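Side-chain contacts in TPR repeat-containing protein (Cytophaga hutchinsonii, PDB 3U4T), which is of unknown function but carries tetratricopeptide repeats, helical hairpins that in many other proteins form scaffolds for binding partner proteins: residues L180-A183 with R184-A188; N155-Y158 with V159-D162; D76-Y79 with Y80-L84; Q96-A99 with A100-D104. The protein carries 1 engineered substitution. One frame throughout, in Å; residues are numbered along the deposited sequence.

Interaction 1: residues L180-A183 with R184-A188; sequences LWRA and RANAA
Arg184 lays its side chain over one face of Trp181, three residues earlier on helix 176-189, and two kinds of contact share that face. The aliphatic part gives a CH-pi contact: Arg184 CD stands 4.0 Å from the centroid of the Trp181 six-membered ring, almost on its normal. The guanidinium adds a cation-pi contact, with Arg184 CZ 4.7 Å from the same centroid. Its plane is turned 88° from the indole, so it stands on edge over the ring rather than stacking flat. Arg184 NH1 is the atom that dips down, meeting Trp181 CZ2 at 3.1 Å near the rim. The chain is extended from CG to NE, which carries the charge out across the indole.

Van der Waals packing comes from Leu180, whose CD2 covers the centre of one guanidinium face, 4.0 Å from Arg184 CZ.

Hydrogen bonding sets the other end. Arg182 O is gripped twice by Asn186, by its backbone N at 2.9 Å and by ND2, also at 2.9 Å, the two arriving from opposite faces of the carbonyl plane. The ND2 bond lies in the amide plane of Asn186 and is fairly straight (161°), which helps to set the rotation of that amide, together with a probable bond from ND2 to Asp162.

Both arginines have anionic partners elsewhere: Arg184 NE pairs with Glu222 and Arg182 NE with Asp162. The charge of Arg184 is therefore shared among an aromatic face, a leucine methyl and a carboxylate, at a partly exposed position beside a buried tryptophan.

Interaction 2: residues N155-Y158 with V159-D162; sequences NKEY and VKAD
Ala161 N reaches back to Glu157 O (2.9 Å) and Asp162 N to Tyr158 O (2.9 Å), the opening backbone bonds of a helix for which Glu157 is the N-cap. Just before it, Lys156 has a positive phi of 62° and is the C-prime residue of a Schellman motif that ends helix 142-154, with Glu157 N bonded to Tyr152 O and Lys156 N to Tyr153 O. One helix thus stops and the next starts within a few residues.

The side chain of Glu157 serves both sides of this turn. OE1 meets Lys160 NZ at 3.2 Å in a salt bridge, approached on its syn side but 29° out of the carboxylate plane. The two chains run side by side; the bend at chi3 (84°) turns the end of the lysine, while Lys160 CD itself also lies 3.2 Å from Glu157 OE1. The other oxygen, OE2, accepts from Asn155 ND2 at 2.8 Å on its anti side. With each oxygen held, the carboxylate has little freedom to turn. With an alanine here instead of Glu157, the Lys160 ammonium and the Asn155 amide would probably both lose this shared partner.

Outside the turn, Glu157 and Asn155 rest on helix 124-131, Lys160 and Ala161 lean on Tyr152 of helix 142-154, and Tyr158 packs against helix 176-189, which Asp162 also faces.

Interaction 3: residues D76-Y79 with Y80-L84; sequences DFEY and YGKIL
Glu78 and Lys82 sit one turn apart on helix 74-86, part of the all-helical, repeat-type fold of this protein, and form an i to i+4 acid-base pair. The pair is loose: Glu78 OE2 and Lys82 NZ are 3.9 Å apart, a long salt bridge. The two chains run side by side in the same direction, and the nearer approach is nonpolar in part, Lys82 CE lying 3.6 Å from Glu78 OE2. A kink at the last lysine torsion (chi4 -55°) directs NZ to the acid. The carboxylate has a stronger partner in Arg107, whose NH2 pairs with the same OE2, so this oxygen has one firm and one distant basic partner. Lower on the lysine, CD comes obliquely against the Tyr79 ring, 4.0 Å from Tyr79 CE2. Glu78 is likely to lose its weaker counter-charge, and the Tyr79 ring an aliphatic packing partner, if a serine stood in place of Lys82.

Several other polar groups have definite partners. Glu78 OE1 is hydrogen-bonded elsewhere in the structure. Asp76, buried, gives OD2 to Lys73 N and OD1 to Asn41 ND2, while Tyr80 OH is hydrogen-bonded to Glu61 OE2. Along the backbone, Gly81 N donates to Phe77 O at 3.0 Å (166°) and Lys82 N to Glu78 O at 2.9 Å.

Tyr79 O is met differently. Ile83 N approaches it at 2.9 Å from 36° above the carbonyl plane, not on a lone pair, and the isoleucine side chain crowds in as well: Ile83 CG1 also lies 2.9 Å from Tyr79 O.

Interaction 4: residues Q96-A99 with A100-D104; sequences QYQA and AVDRD
The amide of Gln98 and the carboxylate of Asp102, one helical turn apart, are the flat groups that meet, with planes 34° apart, so they neither stack nor share a plane. Gln98 NE2 approaches Asp102 OD1 at 3.1 Å, a weak hydrogen bond whose N-H...O angle is only 132°. A bend at chi2 (60°) turns the glutamine chain toward the C-terminal end of the helix to reach it. The same NE2 touches the methyl Val101 CG1 at 3.2 Å and has a further weak bond to Tyr111 OH, so several modest contacts, rather than one strong one, position the amide.

Below this pair lies the last part of the helical backbone. Gln98 O accepts from Asp102 N at 3.0 Å and, weakly, from Val101 N at 3.1 Å; Ala99 O likewise takes Arg103 N at 3.0 Å with a weak second bond from Asp102 N. These i+3 bonds appear beside i+4 ones, consistent with the approaching helix end, and Asp104 is the first residue to leave helical angles. Val101 CG1 lies in the crowded position between the backbone N and the carbonyl carbon, which presses it to 2.9 Å from Gln98 O, a strained contact. Asp102 OD2 is 3.5 Å from that same oxygen, whose partial negative charge may mildly disfavour the carboxylate.

Among its neighbours, helix 90-103 packs through Tyr97, Ala100 and Val101 on helix 109-120, while Gln96 and Ala99 face Phe77 of helix 74-86 and Ala100 O accepts from Ser74 OG.

Overall arrangement
Along the chain the order is interaction 3, interaction 4, interaction 2, interaction 1, and they fall into two pairs. Interactions 3 and 4 lie on the successive helices 74-86 and 90-103, centres about 10 Å apart, and touch where Gln96 packs on Tyr80. Interaction 2, at the start of helix 158-171, and interaction 1, on helix 176-189, have centres about 9 Å apart and are joined by the Arg182 to Asp162 salt bridge. Between the pairs the centres are about 29 to 35 Å apart, with no contact, and interaction 1 lies across the chain's centre from interactions 3 and 4. Neighbouring helices thus contact locally while the array extends, as in tetratricopeptide repeat scaffolds.

Interaction 1: residues L180-A183 with R184-A188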
loop_
_atom_site.group_PDB
_atom_site.type_symbol
_atom_site.label_atom_id
_atom_site.label_comp_id
_atom_site.label_asym_id
_atom_site.label_seq_id
_atom_site.Cartn_x
_atom_site.Cartn_y
_atom_site.Cartn_z
ATOM N N LEU A 180 15.346 0.626 4.230
ATOM C CA LEU A 180 15.206 -0.755 3.760
ATOM C C LEU A 180 15.219 -0.811 2.238
ATOM O O LEU A 180 15.989 -1.571 1.637
ATOM C CB LEU A 180 13.893 -1.363 4.260
ATOM C CG LEU A 180 13.647 -2.808 3.813
ATOM C CD1 LEU A 180 14.593 -3.748 4.543
ATOM C CD2 LEU A 180 12.201 -3.194 4.110
ATOM N N TRP A 181 14.368 0.011 1.616
ATOM C CA TRP A 181 14.260 0.033 0.154
ATOM C C TRP A 181 15.430 0.677 -0.558
ATOM O O TRP A 181 15.781 0.262 -1.659
ATOM C CB TRP A 181 12.925 0.648 -0.290
ATOM C CG TRP A 181 11.812 -0.357 -0.134
ATOM C CD1 TRP A 181 10.956 -0.484 0.925
ATOM C CD2 TRP A 181 11.545 -1.472 -0.997
ATOM N NE1 TRP A 181 10.179 -1.609 0.781
ATOM C CE2 TRP A 181 10.521 -2.235 -0.389
ATOM C CE3 TRP A 181 12.081 -1.904 -2.220
ATOM C CZ2 TRP A 181 10.017 -3.405 -0.967
ATOM C CZ3 TRP A 181 11.586 -3.060 -2.789
ATOM C CH2 TRP A 181 10.562 -3.802 -2.159
ATOM N N ARG A 182 16.039 1.685 0.057
ATOM C CA ARG A 182 17.222 2.297 -0.538
ATOM C C ARG A 182 18.271 1.194 -0.532
ATOM O O ARG A 182 19.028 1.014 -1.487
ATOM C CB ARG A 182 17.744 3.451 0.303
ATOM C CG ARG A 182 16.927 4.711 0.227
ATOM C CD ARG A 182 17.867 5.905 0.345
ATOM N NE ARG A 182 18.778 5.978 -0.797
ATOM C CZ ARG A 182 19.781 6.845 -0.904
ATOM N NH1 ARG A 182 20.013 7.716 0.071
ATOM N NH2 ARG A 182 20.539 6.855 -1.992
ATOM N N ALA A 183 18.298 0.448 0.564
ATOM C CA ALA A 183 19.248 -0.644 0.702
ATOM C C ALA A 183 19.031 -1.628 -0.443
ATOM O O ALA A 183 19.958 -1.949 -1.180
ATOM C CB ALA A 183 19.048 -1.339 2.044
ATOM N N ARG A 184 17.794 -2.089 -0.594
ATOM C CA ARG A 184 17.449 -3.034 -1.642
ATOM C C ARG A 184 17.723 -2.483 -3.037
ATOM O O ARG A 184 18.216 -3.194 -3.909
ATOM C CB ARG A 184 15.987 -3.426 -1.508
ATOM C CG ARG A 184 15.729 -4.269 -0.280
ATOM C CD ARG A 184 14.265 -4.596 -0.130
ATOM N NE ARG A 184 14.000 -5.603 0.892
ATOM C CZ ARG A 184 12.777 -5.959 1.258
ATOM N NH1 ARG A 184 11.738 -5.381 0.682
ATOM N NH2 ARG A 184 12.592 -6.888 2.179
ATOM N N ALA A 185 17.417 -1.215 -3.240
ATOM C CA ALA A 185 17.642 -0.599 -4.531
ATOM C C ALA A 185 19.141 -0.574 -4.851
ATOM O O ALA A 185 19.546 -0.791 -5.999
ATOM C CB ALA A 185 17.084 0.802 -4.525
ATOM N N ASN A 186 19.969 -0.315 -3.841
ATOM C CA ASN A 186 21.414 -0.276 -4.044
ATOM C C ASN A 186 22.054 -1.671 -4.151
ATOM O O ASN A 186 23.032 -1.860 -4.876
ATOM C CB ASN A 186 22.060 0.569 -2.944
ATOM C CG ASN A 186 22.018 2.064 -3.262
ATOM O OD1 ASN A 186 22.860 2.573 -3.992
ATOM N ND2 ASN A 186 21.027 2.761 -2.728
ATOM N N ALA A 187 21.496 -2.653 -3.451
ATOM C CA ALA A 187 22.023 -4.021 -3.532
ATOM C C ALA A 187 21.793 -4.554 -4.944
ATOM O O ALA A 187 22.554 -5.372 -5.444
ATOM C CB ALA A 187 21.324 -4.930 -2.512
ATOM N N ALA A 188 20.727 -4.081 -5.583
ATOM C CA ALA A 188 20.388 -4.485 -6.942
ATOM C C ALA A 188 21.411 -3.928 -7.936
ATOM O O ALA A 188 21.679 -4.542 -8.973
ATOM C CB ALA A 188 18.996 -3.990 -7.285
#

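Interaction 2: residues N155-Y158 with V159-D162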
loop_
_atom_site.group_PDB
_atom_site.type_symbol
_atom_site.label_atom_id
_atom_site.label_comp_id
_atom_site.label_asym_id
_atom_site.label_seq_id
_atom_site.Cartn_x
_atom_site.Cartn_y
_atom_site.Cartn_z
ATOM N N ASN A 155 10.747 -3.283 -11.834
ATOM C CA ASN A 155 10.857 -3.075 -13.276
ATOM C C ASN A 155 12.340 -2.956 -13.598
ATOM O O ASN A 155 12.744 -2.577 -14.706
ATOM C CB ASN A 155 10.125 -1.813 -13.728
ATOM C CG ASN A 155 9.863 -1.809 -15.225
ATOM O OD1 ASN A 155 9.430 -2.818 -15.789
ATOM N ND2 ASN A 155 10.110 -0.676 -15.875
ATOM N N LYS A 156 13.142 -3.287 -12.593
ATOM C CA LYS A 156 14.586 -3.281 -12.691
ATOM C C LYS A 156 15.205 -1.918 -12.973
ATOM O O LYS A 156 16.312 -1.837 -13.492
ATOM C CB LYS A 156 15.037 -4.298 -13.745
ATOM C CG LYS A 156 14.638 -5.740 -13.436
ATOM C CD LYS A 156 15.121 -6.693 -14.521
ATOM C CE LYS A 156 14.700 -8.139 -14.248
ATOM N NZ LYS A 156 13.219 -8.343 -14.302
ATOM N N GLU A 157 14.492 -0.846 -12.640
ATOM C CA GLU A 157 15.034 0.501 -12.818
ATOM C C GLU A 157 15.447 0.913 -11.407
ATOM O O GLU A 157 14.835 1.787 -10.790
ATOM C CB GLU A 157 13.976 1.461 -13.358
ATOM C CG GLU A 157 13.375 1.037 -14.681
ATOM C CD GLU A 157 12.452 2.094 -15.274
ATOM O OE1 GLU A 157 12.954 3.148 -15.720
ATOM O OE2 GLU A 157 11.224 1.876 -15.287
ATOM N N TYR A 158 16.483 0.256 -10.899
ATOM C CA TYR A 158 16.968 0.496 -9.548
ATOM C C TYR A 158 17.400 1.917 -9.304
ATOM O O TYR A 158 17.154 2.462 -8.235
ATOM C CB TYR A 158 18.099 -0.479 -9.232
ATOM C CG TYR A 158 17.698 -1.896 -9.558
ATOM C CD1 TYR A 158 16.553 -2.454 -8.992
ATOM C CD2 TYR A 158 18.408 -2.651 -10.487
ATOM C CE1 TYR A 158 16.115 -3.720 -9.346
ATOM C CE2 TYR A 158 17.974 -3.929 -10.854
ATOM C CZ TYR A 158 16.820 -4.455 -10.279
ATOM O OH TYR A 158 16.341 -5.699 -10.654
ATOM N N VAL A 159 18.033 2.531 -10.291
ATOM C CA VAL A 159 18.452 3.902 -10.106
ATOM C C VAL A 159 17.227 4.758 -9.783
ATOM O O VAL A 159 17.247 5.507 -8.808
ATOM C CB VAL A 159 19.200 4.447 -11.358
ATOM C CG1 VAL A 159 19.399 5.952 -11.238
ATOM C CG2 VAL A 159 20.563 3.767 -11.484
ATOM N N LYS A 160 16.157 4.628 -10.567
ATOM C CA LYS A 160 14.943 5.411 -10.330
ATOM C C LYS A 160 14.195 4.994 -9.066
ATOM O O LYS A 160 13.510 5.807 -8.444
ATOM C CB LYS A 160 14.015 5.338 -11.547
ATOM C CG LYS A 160 14.568 6.059 -12.755
ATOM C CD LYS A 160 13.823 5.705 -14.026
ATOM C CE LYS A 160 12.566 6.529 -14.214
ATOM N NZ LYS A 160 11.942 6.225 -15.536
ATOM N N ALA A 161 14.320 3.732 -8.682
ATOM C CA ALA A 161 13.673 3.271 -7.457
ATOM C C ALA A 161 14.351 3.975 -6.284
ATOM O O ALA A 161 13.683 4.391 -5.331
ATOM C CB ALA A 161 13.821 1.748 -7.298
ATOM N N ASP A 162 15.675 4.122 -6.365
ATOM C CA ASP A 162 16.454 4.757 -5.303
ATOM C C ASP A 162 16.041 6.204 -5.092
ATOM O O ASP A 162 15.753 6.612 -3.971
ATOM C CB ASP A 162 17.958 4.682 -5.635
ATOM C CG ASP A 162 18.856 4.802 -4.394
ATOM O OD1 ASP A 162 18.400 4.469 -3.281
ATOM O OD2 ASP A 162 20.033 5.209 -4.539
#

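Interaction 3: residues D76-Y79 with Y80-L84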
loop_
_atom_site.group_PDB
_atom_site.type_symbol
_atom_site.label_atom_id
_atom_site.label_comp_id
_atom_site.label_asym_id
_atom_site.label_seq_id
_atom_site.Cartn_x
_atom_site.Cartn_y
_atom_site.Cartn_z
ATOM N N ASP A 76 -18.671 7.918 -4.944
ATOM C CA ASP A 76 -19.555 6.835 -5.352
ATOM C C ASP A 76 -18.916 5.959 -6.420
ATOM O O ASP A 76 -19.016 4.728 -6.358
ATOM C CB ASP A 76 -20.872 7.409 -5.862
ATOM C CG ASP A 76 -21.464 8.394 -4.901
ATOM O OD1 ASP A 76 -21.565 8.044 -3.697
ATOM O OD2 ASP A 76 -21.828 9.507 -5.346
ATOM N N PHE A 77 -18.266 6.584 -7.401
ATOM C CA PHE A 77 -17.609 5.815 -8.462
ATOM C C PHE A 77 -16.457 5.015 -7.850
ATOM O O PHE A 77 -16.235 3.844 -8.196
ATOM C CB PHE A 77 -17.084 6.750 -9.552
ATOM C CG PHE A 77 -18.161 7.378 -10.374
ATOM C CD1 PHE A 77 -18.643 6.741 -11.517
ATOM C CD2 PHE A 77 -18.737 8.582 -9.981
ATOM C CE1 PHE A 77 -19.689 7.299 -12.262
ATOM C CE2 PHE A 77 -19.784 9.151 -10.715
ATOM C CZ PHE A 77 -20.260 8.507 -11.853
ATOM N N GLU A 78 -15.733 5.652 -6.932
ATOM C CA GLU A 78 -14.613 5.001 -6.256
ATOM C C GLU A 78 -15.054 3.694 -5.604
ATOM O O GLU A 78 -14.456 2.646 -5.844
ATOM C CB GLU A 78 -14.022 5.936 -5.204
ATOM C CG GLU A 78 -13.146 5.257 -4.182
ATOM C CD GLU A 78 -12.594 6.236 -3.169
ATOM O OE1 GLU A 78 -13.313 7.190 -2.796
ATOM O OE2 GLU A 78 -11.444 6.044 -2.736
ATOM N N TYR A 79 -16.107 3.753 -4.792
ATOM C CA TYR A 79 -16.605 2.557 -4.132
ATOM C C TYR A 79 -17.227 1.559 -5.099
ATOM O O TYR A 79 -17.268 0.364 -4.820
ATOM C CB TYR A 79 -17.595 2.924 -3.027
ATOM C CG TYR A 79 -16.881 3.336 -1.761
ATOM C CD1 TYR A 79 -16.558 4.669 -1.519
ATOM C CD2 TYR A 79 -16.404 2.373 -0.876
ATOM C CE1 TYR A 79 -15.771 5.025 -0.437
ATOM C CE2 TYR A 79 -15.618 2.717 0.205
ATOM C CZ TYR A 79 -15.300 4.037 0.418
ATOM O OH TYR A 79 -14.480 4.352 1.467
ATOM N N TYR A 80 -17.697 2.039 -6.243
ATOM C CA TYR A 80 -18.275 1.130 -7.218
ATOM C C TYR A 80 -17.123 0.248 -7.668
ATOM O O TYR A 80 -17.248 -0.977 -7.707
ATOM C CB TYR A 80 -18.854 1.891 -8.410
ATOM C CG TYR A 80 -19.682 1.023 -9.334
ATOM C CD1 TYR A 80 -20.087 -0.256 -8.947
ATOM C CD2 TYR A 80 -20.094 1.493 -10.581
ATOM C CE1 TYR A 80 -20.888 -1.048 -9.784
ATOM C CE2 TYR A 80 -20.889 0.714 -11.420
ATOM C CZ TYR A 80 -21.279 -0.553 -11.015
ATOM O OH TYR A 80 -22.030 -1.341 -11.846
ATOM N N GLY A 81 -15.996 0.889 -7.984
ATOM C CA GLY A 81 -14.808 0.170 -8.408
ATOM C C GLY A 81 -14.236 -0.722 -7.317
ATOM O O GLY A 81 -13.844 -1.868 -7.582
ATOM N N LYS A 82 -14.167 -0.217 -6.087
ATOM C CA LYS A 82 -13.646 -1.043 -5.008
ATOM C C LYS A 82 -14.525 -2.284 -4.878
ATOM O O LYS A 82 -14.027 -3.385 -4.652
ATOM C CB LYS A 82 -13.649 -0.300 -3.674
ATOM C CG LYS A 82 -12.609 0.786 -3.528
ATOM C CD LYS A 82 -12.625 1.318 -2.098
ATOM C CE LYS A 82 -11.760 2.552 -1.937
ATOM N NZ LYS A 82 -10.365 2.325 -2.383
ATOM N N ILE A 83 -15.836 -2.100 -5.022
ATOM C CA ILE A 83 -16.765 -3.222 -4.922
ATOM C C ILE A 83 -16.621 -4.190 -6.081
ATOM O O ILE A 83 -16.719 -5.396 -5.889
ATOM C CB ILE A 83 -18.226 -2.735 -4.827
ATOM C CG1 ILE A 83 -18.418 -1.977 -3.520
ATOM C CG2 ILE A 83 -19.176 -3.909 -4.853
ATOM C CD1 ILE A 83 -19.723 -1.228 -3.446
ATOM N N LEU A 84 -16.385 -3.665 -7.282
ATOM C CA LEU A 84 -16.218 -4.521 -8.460
ATOM C C LEU A 84 -14.899 -5.273 -8.368
ATOM O O LEU A 84 -14.822 -6.466 -8.668
ATOM C CB LEU A 84 -16.259 -3.691 -9.755
ATOM C CG LEU A 84 -17.647 -3.167 -10.156
ATOM C CD1 LEU A 84 -17.520 -2.104 -11.222
ATOM C CD2 LEU A 84 -18.526 -4.326 -10.646
#

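Interaction 4: residues Q96-A99 with A100-D104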
loop_
_atom_site.group_PDB
_atom_site.type_symbol
_atom_site.label_atom_id
_atom_site.label_comp_id
_atom_site.label_asym_id
_atom_site.label_seq_id
_atom_site.Cartn_x
_atom_site.Cartn_y
_atom_site.Cartn_z
ATOM N N GLN A 96 -14.343 2.456 -13.350
ATOM C CA GLN A 96 -14.947 3.219 -12.267
ATOM C C GLN A 96 -13.900 4.065 -11.555
ATOM O O GLN A 96 -14.191 5.163 -11.086
ATOM C CB GLN A 96 -15.618 2.284 -11.265
ATOM C CG GLN A 96 -16.723 1.444 -11.861
ATOM C CD GLN A 96 -17.613 2.250 -12.765
ATOM O OE1 GLN A 96 -18.146 3.278 -12.368
ATOM N NE2 GLN A 96 -17.771 1.790 -13.999
ATOM N N TYR A 97 -12.678 3.554 -11.465
ATOM C CA TYR A 97 -11.608 4.319 -10.826
ATOM C C TYR A 97 -11.295 5.504 -11.710
ATOM O O TYR A 97 -11.026 6.598 -11.219
ATOM C CB TYR A 97 -10.318 3.497 -10.631
ATOM C CG TYR A 97 -10.408 2.408 -9.588
ATOM C CD1 TYR A 97 -11.211 2.560 -8.454
ATOM C CD2 TYR A 97 -9.674 1.232 -9.720
ATOM C CE1 TYR A 97 -11.284 1.561 -7.473
ATOM C CE2 TYR A 97 -9.735 0.228 -8.742
ATOM C CZ TYR A 97 -10.541 0.403 -7.625
ATOM O OH TYR A 97 -10.603 -0.571 -6.655
ATOM N N GLN A 98 -11.336 5.281 -13.018
ATOM C CA GLN A 98 -11.053 6.343 -13.958
ATOM C C GLN A 98 -12.172 7.351 -13.889
ATOM O O GLN A 98 -11.943 8.545 -13.769
ATOM C CB GLN A 98 -10.943 5.786 -15.360
ATOM C CG GLN A 98 -10.737 6.852 -16.416
ATOM C CD GLN A 98 -9.471 7.656 -16.188
ATOM O OE1 GLN A 98 -8.366 7.132 -16.278
ATOM N NE2 GLN A 98 -9.631 8.943 -15.886
ATOM N N ALA A 99 -13.400 6.862 -13.939
ATOM C CA ALA A 99 -14.557 7.748 -13.873
ATOM C C ALA A 99 -14.500 8.688 -12.667
ATOM O O ALA A 99 -14.830 9.864 -12.768
ATOM C CB ALA A 99 -15.827 6.925 -13.823
ATOM N N ALA A 100 -14.065 8.157 -11.531
ATOM C CA ALA A 100 -13.995 8.924 -10.289
ATOM C C ALA A 100 -13.028 10.097 -10.332
ATOM O O ALA A 100 -13.290 11.148 -9.755
ATOM C CB ALA A 100 -13.639 8.001 -9.136
ATOM N N VAL A 101 -11.900 9.918 -11.006
ATOM C CA VAL A 101 -10.933 10.996 -11.108
ATOM C C VAL A 101 -11.397 11.977 -12.190
ATOM O O VAL A 101 -11.000 13.145 -12.191
ATOM C CB VAL A 101 -9.516 10.451 -11.409
ATOM C CG1 VAL A 101 -9.486 9.744 -12.751
ATOM C CG2 VAL A 101 -8.507 11.591 -11.361
ATOM N N ASP A 102 -12.257 11.501 -13.093
ATOM C CA ASP A 102 -12.819 12.347 -14.153
ATOM C C ASP A 102 -13.857 13.294 -13.540
ATOM O O ASP A 102 -14.043 14.416 -13.998
ATOM C CB ASP A 102 -13.513 11.503 -15.238
ATOM C CG ASP A 102 -12.535 10.873 -16.216
ATOM O OD1 ASP A 102 -11.402 11.399 -16.339
ATOM O OD2 ASP A 102 -12.913 9.869 -16.876
ATOM N N ARG A 103 -14.529 12.816 -12.500
ATOM C CA ARG A 103 -15.556 13.579 -11.798
ATOM C C ARG A 103 -14.950 14.566 -10.797
ATOM O O ARG A 103 -15.481 15.650 -10.569
ATOM C CB ARG A 103 -16.494 12.597 -11.092
ATOM C CG ARG A 103 -17.223 13.141 -9.885
ATOM C CD ARG A 103 -18.682 13.370 -10.190
ATOM N NE ARG A 103 -19.026 14.787 -10.247
ATOM C CZ ARG A 103 -20.236 15.244 -10.556
ATOM N NH1 ARG A 103 -21.213 14.393 -10.837
ATOM N NH2 ARG A 103 -20.474 16.547 -10.576
ATOM N N ASP A 104 -13.839 14.174 -10.191
ATOM C CA ASP A 104 -13.141 15.023 -9.231
ATOM C C ASP A 104 -11.660 14.878 -9.578
ATOM O O ASP A 104 -10.993 13.943 -9.122
ATOM C CB ASP A 104 -13.393 14.538 -7.801
ATOM C CG ASP A 104 -12.779 15.453 -6.753
ATOM O OD1 ASP A 104 -11.824 16.194 -7.083
ATOM O OD2 ASP A 104 -13.245 15.416 -5.594
#